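Local coordinates for hypothetical protein TT1465 (Thermus thermophilus, PDB 1WEK), which is of unknown function but belongs to the SLOG clan of proteins, with a Rossmann-like fold built round a parallel beta-sheet, at residues G97-L102 against P110-A115; G44-G49 against G79-V84; L22-E27 against F121-V126. One frame throughout, in Å; residues are numbered along the deposited sequence.

Interaction 1: residues G97-L102 against P110-A115; sequences GLNIEL and PYQTHA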
ATOM      1  N   GLY A  97      -7.679 -26.599  -2.784  1.00 19.46           N
ATOM      2  CA  GLY A  97      -8.396 -26.212  -3.980  1.00 19.81           C
ATOM      3  C   GLY A  97      -8.208 -24.726  -4.194  1.00 20.28           C
ATOM      4  O   GLY A  97      -8.404 -23.936  -3.269  1.00 20.10           O
ATOM      5  N   LEU A  98      -7.793 -24.346  -5.396  1.00 17.91           N
ATOM      6  CA  LEU A  98      -7.603 -22.935  -5.725  1.00 15.03           C
ATOM      7  C   LEU A  98      -8.771 -22.615  -6.656  1.00 17.12           C
ATOM      8  O   LEU A  98      -8.604 -22.454  -7.863  1.00 18.98           O
ATOM      9  CB  LEU A  98      -6.260 -22.734  -6.436  1.00 19.35           C
ATOM     10  CG  LEU A  98      -4.975 -23.181  -5.717  1.00 16.70           C
ATOM     11  CD1 LEU A  98      -3.769 -22.949  -6.621  1.00 18.46           C
ATOM     12  CD2 LEU A  98      -4.814 -22.403  -4.422  1.00 16.61           C
ATOM     13  N   ASN A  99      -9.959 -22.532  -6.067  1.00 16.77           N
ATOM     14  CA  ASN A  99     -11.195 -22.295  -6.800  1.00 17.29           C
ATOM     15  C   ASN A  99     -11.241 -20.972  -7.538  1.00 20.00           C
ATOM     16  O   ASN A  99     -10.895 -19.920  -6.996  1.00 23.60           O
ATOM     17  CB  ASN A  99     -12.384 -22.427  -5.840  1.00 14.37           C
ATOM     18  CG  ASN A  99     -12.290 -23.678  -4.977  1.00 16.94           C
ATOM     19  OD1 ASN A  99     -11.664 -23.662  -3.918  1.00 26.21           O
ATOM     20  ND2 ASN A  99     -12.878 -24.775  -5.442  1.00 18.12           N
ATOM     21  N   ILE A 100     -11.673 -21.033  -8.789  1.00 17.53           N
ATOM     22  CA  ILE A 100     -11.748 -19.843  -9.610  1.00 19.55           C
ATOM     23  C   ILE A 100     -13.201 -19.403  -9.762  1.00 19.09           C
ATOM     24  O   ILE A 100     -14.074 -20.220 -10.035  1.00 19.82           O
ATOM     25  CB  ILE A 100     -11.146 -20.113 -10.994  1.00 18.97           C
ATOM     26  CG1 ILE A 100     -11.199 -18.844 -11.840  1.00 20.71           C
ATOM     27  CG2 ILE A 100     -11.880 -21.259 -11.654  1.00 21.05           C
ATOM     28  CD1 ILE A 100     -10.284 -17.741 -11.348  1.00 21.20           C
ATOM     29  N   GLU A 101     -13.462 -18.114  -9.567  1.00 18.84           N
ATOM     30  CA  GLU A 101     -14.818 -17.595  -9.695  1.00 23.93           C
ATOM     31  C   GLU A 101     -15.130 -17.302 -11.162  1.00 23.89           C
ATOM     32  O   GLU A 101     -14.495 -16.442 -11.777  1.00 24.53           O
ATOM     33  CB  GLU A 101     -14.962 -16.333  -8.849  1.00 28.83           C
ATOM     34  CG  GLU A 101     -14.324 -16.501  -7.470  1.00 37.75           C
ATOM     35  CD  GLU A 101     -14.679 -15.392  -6.499  1.00 42.66           C
ATOM     36  OE1 GLU A 101     -15.884 -15.235  -6.193  1.00 49.20           O
ATOM     37  OE2 GLU A 101     -13.758 -14.684  -6.038  1.00 43.55           O
ATOM     38  N   LEU A 102     -16.112 -18.020 -11.711  1.00 23.80           N
ATOM     39  CA  LEU A 102     -16.501 -17.865 -13.108  1.00 26.11           C
ATOM     40  C   LEU A 102     -17.946 -17.432 -13.316  1.00 28.97           C
ATOM     41  O   LEU A 102     -18.816 -17.688 -12.476  1.00 28.09           O
ATOM     42  CB  LEU A 102     -16.281 -19.175 -13.875  1.00 23.87           C
ATOM     43  CG  LEU A 102     -14.877 -19.782 -13.968  1.00 22.17           C
ATOM     44  CD1 LEU A 102     -14.910 -21.024 -14.882  1.00 16.17           C
ATOM     45  CD2 LEU A 102     -13.913 -18.749 -14.508  1.00 24.30           C
ATOM     46  N   PRO A 110     -16.360 -31.059  -2.618  1.00 22.93           N
ATOM     47  CA  PRO A 110     -16.323 -31.073  -1.153  1.00 23.34           C
ATOM     48  C   PRO A 110     -15.125 -31.777  -0.540  1.00 24.50           C
ATOM     49  O   PRO A 110     -15.160 -32.143   0.641  1.00 28.53           O
ATOM     50  CB  PRO A 110     -17.623 -31.784  -0.774  1.00 22.72           C
ATOM     51  CG  PRO A 110     -18.346 -32.049  -2.099  1.00 26.99           C
ATOM     52  CD  PRO A 110     -17.268 -32.094  -3.125  1.00 23.23           C
ATOM     53  N   TYR A 111     -14.063 -31.960  -1.313  1.00 19.67           N
ATOM     54  CA  TYR A 111     -12.908 -32.676  -0.795  1.00 19.49           C
ATOM     55  C   TYR A 111     -11.676 -31.817  -0.614  1.00 20.63           C
ATOM     56  O   TYR A 111     -10.566 -32.238  -0.925  1.00 19.85           O
ATOM     57  CB  TYR A 111     -12.592 -33.858  -1.709  1.00 16.76           C
ATOM     58  CG  TYR A 111     -13.799 -34.710  -1.988  1.00 17.36           C
ATOM     59  CD1 TYR A 111     -14.361 -34.763  -3.262  1.00 11.32           C
ATOM     60  CD2 TYR A 111     -14.407 -35.441  -0.970  1.00 20.11           C
ATOM     61  CE1 TYR A 111     -15.486 -35.514  -3.521  1.00 11.54           C
ATOM     62  CE2 TYR A 111     -15.558 -36.204  -1.218  1.00 15.81           C
ATOM     63  CZ  TYR A 111     -16.088 -36.238  -2.489  1.00 21.29           C
ATOM     64  OH  TYR A 111     -17.210 -37.013  -2.735  1.00 22.08           O
ATOM     65  N   GLN A 112     -11.862 -30.616  -0.086  1.00 21.57           N
ATOM     66  CA  GLN A 112     -10.734 -29.730   0.109  1.00 23.35           C
ATOM     67  C   GLN A 112     -10.427 -29.476   1.585  1.00 25.84           C
ATOM     68  O   GLN A 112     -11.281 -29.011   2.327  1.00 30.56           O
ATOM     69  CB  GLN A 112     -11.005 -28.407  -0.609  1.00 23.09           C
ATOM     70  CG  GLN A 112     -11.333 -28.565  -2.105  1.00 22.15           C
ATOM     71  CD  GLN A 112     -11.788 -27.257  -2.749  1.00 19.52           C
ATOM     72  OE1 GLN A 112     -12.655 -27.246  -3.633  1.00 20.07           O
ATOM     73  NE2 GLN A 112     -11.200 -26.150  -2.313  1.00 15.58           N
ATOM     74  N   THR A 113      -9.210 -29.795   2.008  1.00 26.31           N
ATOM     75  CA  THR A 113      -8.783 -29.555   3.382  1.00 28.44           C
ATOM     76  C   THR A 113      -8.529 -28.057   3.563  1.00 29.08           C
ATOM     77  O   THR A 113      -8.551 -27.540   4.679  1.00 29.27           O
ATOM     78  CB  THR A 113      -7.490 -30.340   3.699  1.00 29.16           C
ATOM     79  OG1 THR A 113      -7.826 -31.710   3.957  1.00 33.14           O
ATOM     80  CG2 THR A 113      -6.787 -29.774   4.913  1.00 33.68           C
ATOM     81  N   HIS A 114      -8.286 -27.371   2.450  1.00 26.65           N
ATOM     82  CA  HIS A 114      -8.032 -25.936   2.437  1.00 28.03           C
ATOM     83  C   HIS A 114      -8.580 -25.397   1.122  1.00 28.81           C
ATOM     84  O   HIS A 114      -8.113 -25.781   0.052  1.00 29.76           O
ATOM     85  CB  HIS A 114      -6.532 -25.657   2.501  1.00 30.02           C
ATOM     86  CG  HIS A 114      -5.886 -26.072   3.788  1.00 31.56           C
ATOM     87  ND1 HIS A 114      -5.973 -25.321   4.943  1.00 29.54           N
ATOM     88  CD2 HIS A 114      -5.140 -27.159   4.099  1.00 29.81           C
ATOM     89  CE1 HIS A 114      -5.305 -25.930   5.908  1.00 31.71           C
ATOM     90  NE2 HIS A 114      -4.792 -27.045   5.423  1.00 29.61           N
ATOM     91  N   ALA A 115      -9.569 -24.515   1.206  1.00 26.82           N
ATOM     92  CA  ALA A 115     -10.187 -23.946   0.022  1.00 26.44           C
ATOM     93  C   ALA A 115     -10.003 -22.436  -0.085  1.00 27.33           C
ATOM     94  O   ALA A 115     -10.274 -21.683   0.851  1.00 28.32           O
ATOM     95  CB  ALA A 115     -11.669 -24.288   0.007  1.00 25.27           C
TER
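Strand 95-100 and the start of strand 114-118 run parallel, and within these segments they meet in register at one bridge, G97 beside A115, with CA of G97 and CA of A115 4.9 Å apart. A backbone bond at this bridge runs from G97 N to H114 O over 3.0 Å, and backbone bonds between G97 and L116 and between N99 and L118 continue the ladder along strand 114-118, the outermost strand of the sheet within this chain.

Beside the ladder, two side-chain amides arriving from opposite directions form a closed pair. NE2 of Q112 gives its N-H to OD1 of N99 at 3.0 Å, meeting a lone pair in the carbonyl plane, while ND2 of N99 returns a bond to OE1 of Q112 at 3.1 Å. Both bonds are nearly straight, and the amide planes lie only 17° apart. Q112 reaches across because its chain runs extended beyond CG, which brings NE2 to 3.3 Å from CA of G97; the glycine, without a side chain, lets the amide lie against the strand. CB of A115 adds a light touch on OD1 of N99.

The two reciprocal bonds restrain the rotation of both amides and keep them nearly coplanar, pairing each oxygen with an N-H. The loop leading into the edge strand is thereby tied by its Q112 side chain, as well as by backbone bonding, to the neighbouring strand.

Interaction 2: residues G44-G49 against G79-V84; sequences GSARFG and GVMEAV. With PO4 (phosphate ion), chain G.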
ATOM      1  N   GLY A  44      -6.499 -31.646 -14.403  1.00  9.48           N
ATOM      2  CA  GLY A  44      -7.265 -32.579 -15.204  1.00  9.65           C
ATOM      3  C   GLY A  44      -8.601 -31.979 -15.586  1.00 14.07           C
ATOM      4  O   GLY A  44      -9.009 -30.959 -15.025  1.00 10.94           O
ATOM      5  N   SER A  45      -9.272 -32.619 -16.539  1.00 13.86           N
ATOM      6  CA  SER A  45     -10.573 -32.194 -17.039  1.00 14.14           C
ATOM      7  C   SER A  45     -11.652 -31.962 -15.994  1.00 16.99           C
ATOM      8  O   SER A  45     -11.892 -32.804 -15.120  1.00 13.53           O
ATOM      9  CB  SER A  45     -11.101 -33.229 -18.030  1.00 16.33           C
ATOM     10  OG  SER A  45     -12.474 -33.019 -18.332  1.00 15.83           O
ATOM     11  N   ALA A  46     -12.329 -30.825 -16.119  1.00 17.91           N
ATOM     12  CA  ALA A  46     -13.434 -30.489 -15.231  1.00 20.79           C
ATOM     13  C   ALA A  46     -14.713 -31.189 -15.706  1.00 21.63           C
ATOM     14  O   ALA A  46     -15.751 -31.104 -15.040  1.00 21.61           O
ATOM     15  CB  ALA A  46     -13.660 -28.995 -15.236  1.00 22.68           C
ATOM     16  N   ARG A  47     -14.634 -31.888 -16.840  1.00 20.74           N
ATOM     17  CA  ARG A  47     -15.803 -32.551 -17.428  1.00 22.33           C
ATOM     18  C   ARG A  47     -15.859 -34.077 -17.366  1.00 21.77           C
ATOM     19  O   ARG A  47     -16.924 -34.658 -17.563  1.00 23.27           O
ATOM     20  CB  ARG A  47     -15.958 -32.100 -18.890  1.00 22.66           C
ATOM     21  CG  ARG A  47     -15.877 -30.590 -19.040  1.00 24.29           C
ATOM     22  CD  ARG A  47     -16.087 -30.096 -20.463  1.00 24.50           C
ATOM     23  NE  ARG A  47     -15.759 -28.676 -20.539  1.00 29.74           N
ATOM     24  CZ  ARG A  47     -16.179 -27.843 -21.483  1.00 24.56           C
ATOM     25  NH1 ARG A  47     -16.957 -28.279 -22.459  1.00 27.45           N
ATOM     26  NH2 ARG A  47     -15.828 -26.570 -21.434  1.00 27.38           N
ATOM     27  N   PHE A  48     -14.730 -34.727 -17.112  1.00 18.87           N
ATOM     28  CA  PHE A  48     -14.698 -36.185 -17.032  1.00 18.25           C
ATOM     29  C   PHE A  48     -15.060 -36.602 -15.598  1.00 17.56           C
ATOM     30  O   PHE A  48     -14.234 -36.522 -14.690  1.00 17.43           O
ATOM     31  CB  PHE A  48     -13.299 -36.702 -17.403  1.00 17.42           C
ATOM     32  CG  PHE A  48     -12.862 -36.345 -18.804  1.00 17.78           C
ATOM     33  CD1 PHE A  48     -11.516 -36.418 -19.165  1.00 16.70           C
ATOM     34  CD2 PHE A  48     -13.792 -35.954 -19.766  1.00 17.86           C
ATOM     35  CE1 PHE A  48     -11.105 -36.106 -20.453  1.00 16.59           C
ATOM     36  CE2 PHE A  48     -13.392 -35.636 -21.069  1.00 18.81           C
ATOM     37  CZ  PHE A  48     -12.042 -35.713 -21.414  1.00 17.04           C
ATOM     38  N   GLY A  49     -16.299 -37.042 -15.399  1.00 16.67           N
ATOM     39  CA  GLY A  49     -16.741 -37.431 -14.069  1.00 20.79           C
ATOM     40  C   GLY A  49     -16.519 -38.872 -13.632  1.00 21.02           C
ATOM     41  O   GLY A  49     -15.818 -39.642 -14.282  1.00 23.81           O
ATOM     42  N   GLY A  79     -14.921 -32.949 -12.082  1.00 17.78           N
ATOM     43  CA  GLY A  79     -14.134 -33.886 -12.868  1.00 11.34           C
ATOM     44  C   GLY A  79     -12.891 -34.447 -12.211  1.00 15.15           C
ATOM     45  O   GLY A  79     -12.916 -34.875 -11.057  1.00 15.40           O
ATOM     46  N   VAL A  80     -11.793 -34.448 -12.960  1.00 14.15           N
ATOM     47  CA  VAL A  80     -10.542 -34.980 -12.473  1.00 14.27           C
ATOM     48  C   VAL A  80     -10.010 -34.241 -11.256  1.00 15.93           C
ATOM     49  O   VAL A  80      -9.315 -34.828 -10.421  1.00 16.65           O
ATOM     50  CB  VAL A  80      -9.464 -34.970 -13.569  1.00 14.90           C
ATOM     51  CG1 VAL A  80      -8.185 -35.613 -13.035  1.00 16.73           C
ATOM     52  CG2 VAL A  80      -9.953 -35.735 -14.780  1.00 18.84           C
HETATM   53  N   MSE A  81     -10.318 -32.954 -11.146  1.00 14.81           N
HETATM   54  CA  MSE A  81      -9.824 -32.215 -10.002  1.00 14.12           C
HETATM   55  C   MSE A  81     -10.522 -32.792  -8.782  1.00 15.96           C
HETATM   56  O   MSE A  81      -9.880 -33.119  -7.788  1.00 13.68           O
HETATM   57  CB  MSE A  81     -10.099 -30.716 -10.160  1.00 16.03           C
HETATM   58  CG  MSE A  81      -9.332 -30.079 -11.330  1.00 23.33           C
HETATM   59 SE   MSE A  81      -9.906 -28.248 -11.711  1.00 39.98          SE
HETATM   60  CE  MSE A  81     -11.433 -28.679 -12.825  1.00 32.06           C
ATOM     61  N   GLU A  82     -11.836 -32.956  -8.876  1.00 15.68           N
ATOM     62  CA  GLU A  82     -12.592 -33.515  -7.775  1.00 18.19           C
ATOM     63  C   GLU A  82     -12.013 -34.876  -7.381  1.00 18.95           C
ATOM     64  O   GLU A  82     -11.683 -35.100  -6.219  1.00 16.37           O
ATOM     65  CB  GLU A  82     -14.061 -33.655  -8.164  1.00 21.40           C
ATOM     66  CG  GLU A  82     -14.917 -34.306  -7.093  1.00 28.18           C
ATOM     67  CD  GLU A  82     -16.386 -33.959  -7.242  1.00 33.98           C
ATOM     68  OE1 GLU A  82     -17.156 -34.246  -6.308  1.00 37.12           O
ATOM     69  OE2 GLU A  82     -16.773 -33.396  -8.289  1.00 36.12           O
ATOM     70  N   ALA A  83     -11.868 -35.775  -8.354  1.00 18.32           N
ATOM     71  CA  ALA A  83     -11.322 -37.096  -8.072  1.00 16.65           C
ATOM     72  C   ALA A  83      -9.967 -36.997  -7.376  1.00 18.45           C
ATOM     73  O   ALA A  83      -9.702 -37.734  -6.421  1.00 13.76           O
ATOM     74  CB  ALA A  83     -11.190 -37.902  -9.356  1.00 15.18           C
ATOM     75  N   VAL A  84      -9.102 -36.100  -7.856  1.00 18.76           N
ATOM     76  CA  VAL A  84      -7.785 -35.948  -7.244  1.00 18.22           C
ATOM     77  C   VAL A  84      -7.879 -35.451  -5.801  1.00 16.99           C
ATOM     78  O   VAL A  84      -7.160 -35.941  -4.944  1.00 17.84           O
ATOM     79  CB  VAL A  84      -6.886 -34.971  -8.025  1.00 17.88           C
ATOM     80  CG1 VAL A  84      -5.570 -34.764  -7.255  1.00  9.53           C
ATOM     81  CG2 VAL A  84      -6.613 -35.510  -9.429  1.00 13.64           C
TER
HETATM   82  P   PO4 G 501     -10.343 -27.934 -18.299  1.00 20.22           P
HETATM   83  O1  PO4 G 501      -9.129 -28.699 -18.697  1.00 17.95           O
HETATM   84  O2  PO4 G 501     -11.471 -28.872 -18.057  1.00 16.82           O
HETATM   85  O3  PO4 G 501     -10.705 -26.989 -19.388  1.00 19.77           O
HETATM   86  O4  PO4 G 501     -10.062 -27.173 -17.053  1.00 20.63           O
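What stands out here is how closely two backbones meet without side chains between them: CA of G79 lies 3.4 Å from O of S45 and 3.2 Å from O of F48, in CA-H...O contacts. The setting is a Rossmann-like parallel alpha/beta fold, in which the loop after strand 39-43 packs against segment 79-84 of helix 79-90. G79, with its positive phi (58°) and no side chain, lets its CA lie directly against the two carbonyl oxygens.

One backbone bond joins the segments, from V80 N to S45 O at 2.7 Å. V80 leans over the loop, its CB 3.6 Å from CA of G44, another glycine whose bare backbone admits the branched side chain. CG2, set anti to the carbonyl carbon, rests near S45 O, while CG1 lies over G44.

The loop holds its own shape through an ST turn, OG of S45 accepting from R47 N at 2.9 Å and, weakly, from F48 N. OG also lies over one face of the F48 ring. Selenomethionine M81, bent at chi3 (-84°), turns its CE toward CB of A46. The turn leaves A46 N directed at a phosphate ion, probably from the crystallisation liquor, which G141, G143 and T144 also bind. A46 N meets O2 of the phosphate at 2.9 Å, with an N-H...O angle of 173°.

Interaction 3: residues L22-E27 against F121-V126; sequences LAEFVE and FFVRKV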
ATOM      1  N   LEU A  22      -4.243  -7.892  -4.693  1.00 12.12           N
ATOM      2  CA  LEU A  22      -3.235  -7.953  -3.643  1.00 15.93           C
ATOM      3  C   LEU A  22      -3.706  -8.811  -2.467  1.00 17.31           C
ATOM      4  O   LEU A  22      -2.934  -9.588  -1.897  1.00 17.59           O
ATOM      5  CB  LEU A  22      -2.899  -6.544  -3.131  1.00 15.28           C
ATOM      6  CG  LEU A  22      -1.909  -5.770  -4.009  1.00 16.87           C
ATOM      7  CD1 LEU A  22      -1.693  -4.365  -3.460  1.00  9.52           C
ATOM      8  CD2 LEU A  22      -0.605  -6.537  -4.060  1.00 10.91           C
ATOM      9  N   ALA A  23      -4.970  -8.635  -2.099  1.00 17.38           N
ATOM     10  CA  ALA A  23      -5.577  -9.383  -1.007  1.00 20.27           C
ATOM     11  C   ALA A  23      -5.515 -10.879  -1.306  1.00 19.14           C
ATOM     12  O   ALA A  23      -5.239 -11.684  -0.422  1.00 20.04           O
ATOM     13  CB  ALA A  23      -7.034  -8.942  -0.814  1.00 15.94           C
ATOM     14  N   GLU A  24      -5.764 -11.244  -2.561  1.00 20.24           N
ATOM     15  CA  GLU A  24      -5.738 -12.651  -2.959  1.00 20.74           C
ATOM     16  C   GLU A  24      -4.325 -13.225  -2.928  1.00 21.00           C
ATOM     17  O   GLU A  24      -4.135 -14.363  -2.509  1.00 25.30           O
ATOM     18  CB  GLU A  24      -6.383 -12.829  -4.340  1.00 22.72           C
ATOM     19  CG  GLU A  24      -7.887 -12.553  -4.344  1.00 21.25           C
ATOM     20  CD  GLU A  24      -8.534 -12.741  -5.712  1.00 29.87           C
ATOM     21  OE1 GLU A  24      -9.779 -12.622  -5.812  1.00 31.34           O
ATOM     22  OE2 GLU A  24      -7.807 -13.009  -6.691  1.00 29.30           O
ATOM     23  N   PHE A  25      -3.337 -12.444  -3.361  1.00 21.32           N
ATOM     24  CA  PHE A  25      -1.942 -12.879  -3.333  1.00 18.44           C
ATOM     25  C   PHE A  25      -1.510 -13.065  -1.878  1.00 19.88           C
ATOM     26  O   PHE A  25      -0.985 -14.110  -1.497  1.00 20.87           O
ATOM     27  CB  PHE A  25      -1.032 -11.820  -3.970  1.00 18.45           C
ATOM     28  CG  PHE A  25      -0.825 -11.993  -5.444  1.00 20.72           C
ATOM     29  CD1 PHE A  25      -0.911 -10.897  -6.305  1.00 14.83           C
ATOM     30  CD2 PHE A  25      -0.530 -13.250  -5.978  1.00 17.87           C
ATOM     31  CE1 PHE A  25      -0.706 -11.049  -7.681  1.00 20.57           C
ATOM     32  CE2 PHE A  25      -0.325 -13.413  -7.358  1.00 16.51           C
ATOM     33  CZ  PHE A  25      -0.412 -12.318  -8.208  1.00 17.44           C
ATOM     34  N   VAL A  26      -1.737 -12.033  -1.070  1.00 20.87           N
ATOM     35  CA  VAL A  26      -1.360 -12.070   0.333  1.00 22.39           C
ATOM     36  C   VAL A  26      -2.030 -13.212   1.080  1.00 23.03           C
ATOM     37  O   VAL A  26      -1.388 -13.913   1.864  1.00 24.14           O
ATOM     38  CB  VAL A  26      -1.685 -10.728   1.036  1.00 22.37           C
ATOM     39  CG1 VAL A  26      -1.369 -10.828   2.521  1.00 20.85           C
ATOM     40  CG2 VAL A  26      -0.845  -9.612   0.426  1.00 22.28           C
ATOM     41  N   GLU A  27      -3.321 -13.397   0.843  1.00 25.54           N
ATOM     42  CA  GLU A  27      -4.050 -14.469   1.504  1.00 28.39           C
ATOM     43  C   GLU A  27      -3.503 -15.800   1.012  1.00 27.24           C
ATOM     44  O   GLU A  27      -3.282 -16.727   1.798  1.00 28.81           O
ATOM     45  CB  GLU A  27      -5.541 -14.379   1.192  1.00 30.53           C
ATOM     46  CG  GLU A  27      -6.373 -15.359   2.006  1.00 41.31           C
ATOM     47  CD  GLU A  27      -7.818 -15.420   1.561  1.00 46.03           C
ATOM     48  OE1 GLU A  27      -8.553 -16.306   2.057  1.00 49.58           O
ATOM     49  OE2 GLU A  27      -8.220 -14.585   0.716  1.00 49.26           O
ATOM     50  N   PHE A 121      -7.515 -15.659 -12.695  1.00 22.88           N
ATOM     51  CA  PHE A 121      -6.738 -16.804 -13.154  1.00 20.80           C
ATOM     52  C   PHE A 121      -5.248 -16.612 -12.855  1.00 20.09           C
ATOM     53  O   PHE A 121      -4.596 -17.530 -12.353  1.00 18.29           O
ATOM     54  CB  PHE A 121      -6.922 -17.030 -14.663  1.00 21.64           C
ATOM     55  CG  PHE A 121      -8.117 -17.885 -15.021  1.00 22.52           C
ATOM     56  CD1 PHE A 121      -9.254 -17.320 -15.587  1.00 20.32           C
ATOM     57  CD2 PHE A 121      -8.106 -19.248 -14.781  1.00 22.43           C
ATOM     58  CE1 PHE A 121     -10.358 -18.100 -15.906  1.00 19.65           C
ATOM     59  CE2 PHE A 121      -9.212 -20.042 -15.101  1.00 26.27           C
ATOM     60  CZ  PHE A 121     -10.338 -19.463 -15.665  1.00 21.17           C
ATOM     61  N   PHE A 122      -4.708 -15.428 -13.153  1.00 16.46           N
ATOM     62  CA  PHE A 122      -3.286 -15.211 -12.912  1.00 17.04           C
ATOM     63  C   PHE A 122      -2.871 -15.409 -11.442  1.00 15.17           C
ATOM     64  O   PHE A 122      -1.838 -16.016 -11.177  1.00 15.99           O
ATOM     65  CB  PHE A 122      -2.823 -13.845 -13.466  1.00 17.09           C
ATOM     66  CG  PHE A 122      -3.372 -12.638 -12.743  1.00 19.88           C
ATOM     67  CD1 PHE A 122      -2.770 -12.169 -11.580  1.00 24.93           C
ATOM     68  CD2 PHE A 122      -4.444 -11.923 -13.270  1.00 19.57           C
ATOM     69  CE1 PHE A 122      -3.224 -11.000 -10.956  1.00 22.43           C
ATOM     70  CE2 PHE A 122      -4.903 -10.761 -12.659  1.00 20.69           C
ATOM     71  CZ  PHE A 122      -4.292 -10.293 -11.499  1.00 19.75           C
ATOM     72  N   VAL A 123      -3.662 -14.932 -10.487  1.00 15.33           N
ATOM     73  CA  VAL A 123      -3.297 -15.151  -9.080  1.00 18.38           C
ATOM     74  C   VAL A 123      -3.258 -16.662  -8.809  1.00 15.35           C
ATOM     75  O   VAL A 123      -2.313 -17.185  -8.234  1.00 19.76           O
ATOM     76  CB  VAL A 123      -4.309 -14.514  -8.108  1.00 16.67           C
ATOM     77  CG1 VAL A 123      -3.929 -14.870  -6.665  1.00  8.67           C
ATOM     78  CG2 VAL A 123      -4.324 -12.994  -8.295  1.00 13.47           C
ATOM     79  N   ARG A 124      -4.293 -17.357  -9.252  1.00 17.17           N
ATOM     80  CA  ARG A 124      -4.388 -18.800  -9.077  1.00 18.75           C
ATOM     81  C   ARG A 124      -3.189 -19.539  -9.697  1.00 19.71           C
ATOM     82  O   ARG A 124      -2.645 -20.470  -9.087  1.00 15.26           O
ATOM     83  CB  ARG A 124      -5.703 -19.274  -9.686  1.00 20.07           C
ATOM     84  CG  ARG A 124      -5.820 -20.752  -9.865  1.00 21.74           C
ATOM     85  CD  ARG A 124      -7.259 -21.129 -10.092  1.00 21.80           C
ATOM     86  NE  ARG A 124      -7.447 -21.864 -11.328  1.00 22.54           N
ATOM     87  CZ  ARG A 124      -8.410 -22.755 -11.518  1.00 22.23           C
ATOM     88  NH1 ARG A 124      -9.266 -23.026 -10.545  1.00 20.88           N
ATOM     89  NH2 ARG A 124      -8.535 -23.352 -12.690  1.00 22.59           N
ATOM     90  N   LYS A 125      -2.768 -19.111 -10.890  1.00 14.85           N
ATOM     91  CA  LYS A 125      -1.632 -19.725 -11.584  1.00 12.82           C
ATOM     92  C   LYS A 125      -0.337 -19.532 -10.803  1.00 14.19           C
ATOM     93  O   LYS A 125       0.540 -20.390 -10.846  1.00 17.42           O
ATOM     94  CB  LYS A 125      -1.425 -19.107 -12.971  1.00 15.54           C
ATOM     95  CG  LYS A 125      -2.584 -19.229 -13.947  1.00 18.14           C
ATOM     96  CD  LYS A 125      -2.396 -20.410 -14.888  1.00 23.36           C
ATOM     97  CE  LYS A 125      -3.124 -20.169 -16.202  1.00 24.82           C
ATOM     98  NZ  LYS A 125      -2.651 -18.905 -16.841  1.00 22.75           N
ATOM     99  N   VAL A 126      -0.206 -18.393 -10.123  1.00 15.06           N
ATOM    100  CA  VAL A 126       0.981 -18.104  -9.345  1.00 13.35           C
ATOM    101  C   VAL A 126       1.017 -19.038  -8.134  1.00 20.26           C
ATOM    102  O   VAL A 126       2.058 -19.624  -7.824  1.00 21.98           O
ATOM    103  CB  VAL A 126       1.005 -16.622  -8.856  1.00 19.12           C
ATOM    104  CG1 VAL A 126       2.033 -16.455  -7.736  1.00 16.87           C
ATOM    105  CG2 VAL A 126       1.362 -15.675 -10.012  1.00 13.23           C
TER
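The ring of F25 meets V123 over one face and V126 at its edge, two residues a helical turn apart on helix 121-130, with F122 beside them. Over the face comes CG2 of V123, 4.1 Å from the F25 ring centroid and 14° off its normal, a CH-pi contact. V126 works differently: its CB lies in the ring plane, 3.8 Å from CE2 of F25. The second methyl of V123, CG1, meets CD2 of F25 at 3.8 Å, and both branches of this valine thus serve the same ring.

F122 takes the crowded position for its CG, between backbone N and carbonyl carbon (chi1 68°). This turns its ring toward F25, whose CZ approaches the F122 edge at CD1, 4.1 Å away. E24 crosses V123 at about a right angle and lays OE2 near CG2, while OE1 bonds to the backbone N of R119. Across a subunit boundary F122 and V126 pack against V126 and F122 of a neighbouring subunit.

The two helix segments run nearly parallel, 16° between directions, with axes 10.0 Å apart. E24 and V123 both rest on L118 of strand 114-118, and K125 reaches helix 142-156, with a salt bridge to D146 and contacts to E147 and E150.

How the interactions relate
Along the chain, interaction 2 comes before interaction 1, and the outer segments of interaction 3 enclose both. The centres of interactions 1 and 2 lie about 13 Å apart, those of 1 and 3 about 14 Å, and those of 2 and 3 about 23 Å; interaction 1 is nearer to each of the others than they are to one another. Helix 79-90 leads into strand 95-100, and P110 and Y111 touch E82; strand 114-118 leads into helix 121-130, where R124 NH1 probably bonds to L98 O. Interactions 2 and 3 do not touch. The loop after strand 39-43, which helps bind the phosphate, and helix 121-130 both adjoin the one parallel sheet, and all three contacts reach a second subunit.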